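Side-chain contact in tryparedoxin II (Crithidia fasciculata, PDB 1I5G), which probably works as a thioredoxin-like electron carrier, taking reducing equivalents from trypanothione in Crithidia fasciculata: residues K4-Y9 with T102-K107. The protein carries 1 engineered substitution. Numbering follows the deposited sequence.
Sequences KKFFPY and TGFDVK. With TS5 (glutathionylspermidine), chain C.
D105 N donates to T102 O at 3.2 Å within 102-107, just where F104, which meets F6, leaves the helix; the bond belongs to the Schellman motif that closes helix 94-103, with D105 as its C-prime residue. The CG of F104 sits anti to its own carbonyl carbon (chi1 -66°), which leaves the ring's CE1 and CZ end lying close to F6. The two side chains meet at about a right angle. F104 comes in with its far end, CZ standing 3.8 Å above the centre of the F6 ring, while the two CE1 atoms of F6 and F104 approach to 3.7 Å. With the planes tilted at 51°, this is an oblique aromatic pair. K5 covers the other face of F6, its CG 4.0 Å above the ring plane. Around the pair, F6 also touches L100 and V115, while F104 reaches F33 and F35 of the central sheet. Trimming F6 to an alanine would probably open a gap beside the F104 ring end and leave the K5 methylene without its aromatic surface. The segment runs on to K107, whose O lies 3.3 Å from C3 of the bound glutathionylspermidine. Between 4-9 and 102-107 the joint is a pair of apolar rings, dependent on shape and burial rather than directed bonds.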
loop_
_atom_site.group_PDB
_atom_site.type_symbol
_atom_site.label_atom_id
_atom_site.label_comp_id
_atom_site.label_asym_id
_atom_site.label_seq_id
_atom_site.Cartn_x
_atom_site.Cartn_y
_atom_site.Cartn_z
ATOM N N LYS A 4 1.626 -14.401 0.982
ATOM C CA LYS A 4 1.476 -14.968 2.310
ATOM C C LYS A 4 2.712 -14.869 3.161
ATOM O O LYS A 4 2.499 -14.993 4.360
ATOM C CB LYS A 4 0.997 -16.419 2.297
ATOM C CG LYS A 4 -0.441 -16.515 2.783
ATOM C CD LYS A 4 -0.495 -16.449 4.299
ATOM C CE LYS A 4 -1.776 -16.986 4.946
ATOM N NZ LYS A 4 -1.833 -16.622 6.399
ATOM N N LYS A 5 3.929 -14.674 2.651
ATOM C CA LYS A 5 5.195 -14.466 3.365
ATOM C C LYS A 5 5.297 -13.016 3.872
ATOM O O LYS A 5 6.221 -12.763 4.637
ATOM C CB LYS A 5 6.447 -14.791 2.510
ATOM C CG LYS A 5 6.715 -13.910 1.269
ATOM C CD LYS A 5 7.993 -14.246 0.494
ATOM C CE LYS A 5 8.313 -13.406 -0.758
ATOM N NZ LYS A 5 9.689 -13.676 -1.285
ATOM N N PHE A 6 4.396 -12.142 3.423
ATOM C CA PHE A 6 4.310 -10.730 3.819
ATOM C C PHE A 6 3.175 -10.431 4.824
ATOM O O PHE A 6 3.062 -9.296 5.310
ATOM C CB PHE A 6 4.178 -9.844 2.573
ATOM C CG PHE A 6 5.349 -9.889 1.637
ATOM C CD1 PHE A 6 6.645 -9.729 2.082
ATOM C CD2 PHE A 6 5.159 -10.110 0.284
ATOM C CE1 PHE A 6 7.748 -9.770 1.232
ATOM C CE2 PHE A 6 6.248 -10.156 -0.580
ATOM C CZ PHE A 6 7.536 -9.989 -0.115
ATOM N N PHE A 7 2.313 -11.389 5.168
ATOM C CA PHE A 7 1.256 -11.249 6.148
ATOM C C PHE A 7 1.388 -12.276 7.297
ATOM O O PHE A 7 0.423 -13.017 7.456
ATOM C CB PHE A 7 -0.060 -11.257 5.424
ATOM C CG PHE A 7 -0.197 -10.071 4.514
ATOM C CD1 PHE A 7 -0.680 -8.889 5.015
ATOM C CD2 PHE A 7 0.156 -10.121 3.168
ATOM C CE1 PHE A 7 -0.812 -7.784 4.211
ATOM C CE2 PHE A 7 0.027 -9.034 2.359
ATOM C CZ PHE A 7 -0.461 -7.861 2.864
ATOM N N PRO A 8 2.455 -12.347 8.062
ATOM C CA PRO A 8 2.510 -13.336 9.144
ATOM C C PRO A 8 1.445 -13.224 10.225
ATOM O O PRO A 8 1.142 -14.255 10.835
ATOM C CB PRO A 8 3.859 -13.057 9.743
ATOM C CG PRO A 8 4.195 -11.657 9.375
ATOM C CD PRO A 8 3.677 -11.529 7.976
ATOM N N TYR A 9 0.870 -12.061 10.502
ATOM C CA TYR A 9 -0.020 -11.898 11.639
ATOM C C TYR A 9 -1.423 -11.483 11.241
ATOM O O TYR A 9 -2.301 -11.529 12.091
ATOM C CB TYR A 9 0.546 -10.892 12.637
ATOM C CG TYR A 9 1.946 -11.235 13.002
ATOM C CD1 TYR A 9 2.188 -12.348 13.819
ATOM C CD2 TYR A 9 3.011 -10.510 12.544
ATOM C CE1 TYR A 9 3.459 -12.691 14.158
ATOM C CE2 TYR A 9 4.314 -10.843 12.872
ATOM C CZ TYR A 9 4.513 -11.951 13.686
ATOM O OH TYR A 9 5.822 -12.240 13.978
ATOM N N THR A 102 10.830 -3.601 7.664
ATOM C CA THR A 102 12.153 -4.187 7.519
ATOM C C THR A 102 12.323 -4.905 6.190
ATOM O O THR A 102 13.331 -4.773 5.477
ATOM C CB THR A 102 12.306 -5.173 8.661
ATOM O OG1 THR A 102 12.327 -4.404 9.863
ATOM C CG2 THR A 102 13.685 -5.894 8.615
ATOM N N GLY A 103 11.311 -5.667 5.816
ATOM C CA GLY A 103 11.409 -6.487 4.626
ATOM C C GLY A 103 11.571 -5.731 3.328
ATOM O O GLY A 103 12.175 -6.226 2.368
ATOM N N PHE A 104 11.036 -4.521 3.232
ATOM C CA PHE A 104 11.137 -3.719 2.021
ATOM C C PHE A 104 12.063 -2.526 2.198
ATOM O O PHE A 104 11.989 -1.569 1.419
ATOM C CB PHE A 104 9.768 -3.176 1.613
ATOM C CG PHE A 104 8.766 -4.216 1.195
ATOM C CD1 PHE A 104 9.082 -5.345 0.461
ATOM C CD2 PHE A 104 7.431 -4.072 1.520
ATOM C CE1 PHE A 104 8.137 -6.267 0.110
ATOM C CE2 PHE A 104 6.474 -5.008 1.145
ATOM C CZ PHE A 104 6.822 -6.111 0.442
ATOM N N ASP A 105 12.893 -2.592 3.221
ATOM C CA ASP A 105 13.945 -1.590 3.375
ATOM C C ASP A 105 13.423 -0.176 3.486
ATOM O O ASP A 105 14.027 0.772 2.960
ATOM C CB ASP A 105 14.867 -1.553 2.159
ATOM C CG ASP A 105 15.520 -2.870 1.882
ATOM O OD1 ASP A 105 15.849 -3.612 2.835
ATOM O OD2 ASP A 105 15.725 -3.176 0.688
ATOM N N VAL A 106 12.311 -0.025 4.188
ATOM C CA VAL A 106 11.705 1.299 4.211
ATOM C C VAL A 106 12.334 2.112 5.320
ATOM O O VAL A 106 12.244 1.762 6.501
ATOM C CB VAL A 106 10.198 1.192 4.459
ATOM C CG1 VAL A 106 9.563 2.569 4.464
ATOM C CG2 VAL A 106 9.531 0.332 3.411
ATOM N N LYS A 107 12.984 3.199 4.934
ATOM C CA LYS A 107 13.650 4.045 5.927
ATOM C C LYS A 107 12.972 5.394 6.097
ATOM O O LYS A 107 13.150 6.081 7.101
ATOM C CB LYS A 107 15.127 4.268 5.607
ATOM C CG LYS A 107 15.892 2.971 5.302
ATOM C CD LYS A 107 16.196 2.172 6.559
ATOM C CE LYS A 107 17.093 0.964 6.261
ATOM N NZ LYS A 107 17.417 0.263 7.536
HETATM N N1 TS5 C . 11.621 14.552 1.194
HETATM C CA1 TS5 C . 11.493 13.091 1.398
HETATM C C1 TS5 C . 10.277 12.567 0.681
HETATM O OE1 TS5 C . 10.188 11.345 0.424
HETATM O OE2 TS5 C . 9.369 13.379 0.371
HETATM C CB1 TS5 C . 11.378 12.670 2.865
HETATM C CG1 TS5 C . 10.038 13.049 3.484
HETATM C CD1 TS5 C . 10.255 13.079 4.971
HETATM O O1 TS5 C . 10.894 14.026 5.609
HETATM N N2 TS5 C . 9.742 12.096 5.708
HETATM C CA2 TS5 C . 10.070 11.803 7.069
HETATM C C2 TS5 C . 10.604 10.412 7.328
HETATM O O2 TS5 C . 10.081 9.327 6.735
HETATM C CB2 TS5 C . 8.775 11.901 7.875
HETATM S SG2 TS5 C . 7.733 13.340 7.525
HETATM N N3 TS5 C . 11.588 10.474 8.244
HETATM C CA3 TS5 C . 12.080 9.229 8.799
HETATM C C3 TS5 C . 13.539 8.995 8.505
HETATM O O3 TS5 C . 13.955 9.389 7.325
HETATM N "N1'" TS5 C . 14.430 8.443 9.316
HETATM C "C1'" TS5 C . 15.638 7.854 8.793
HETATM C "C2'" TS5 C . 16.779 8.636 9.418
HETATM N "N2'" TS5 C . 19.265 8.756 9.578
HETATM C "C3'" TS5 C . 18.123 7.955 9.151
HETATM C "C4'" TS5 C . 20.565 8.152 9.319
HETATM C "C5'" TS5 C . 21.705 8.681 10.194
HETATM C "C6'" TS5 C . 23.016 7.911 10.034
HETATM C "C7'" TS5 C . 24.251 8.742 10.372
HETATM N "N3'" TS5 C . 25.535 8.052 10.311
#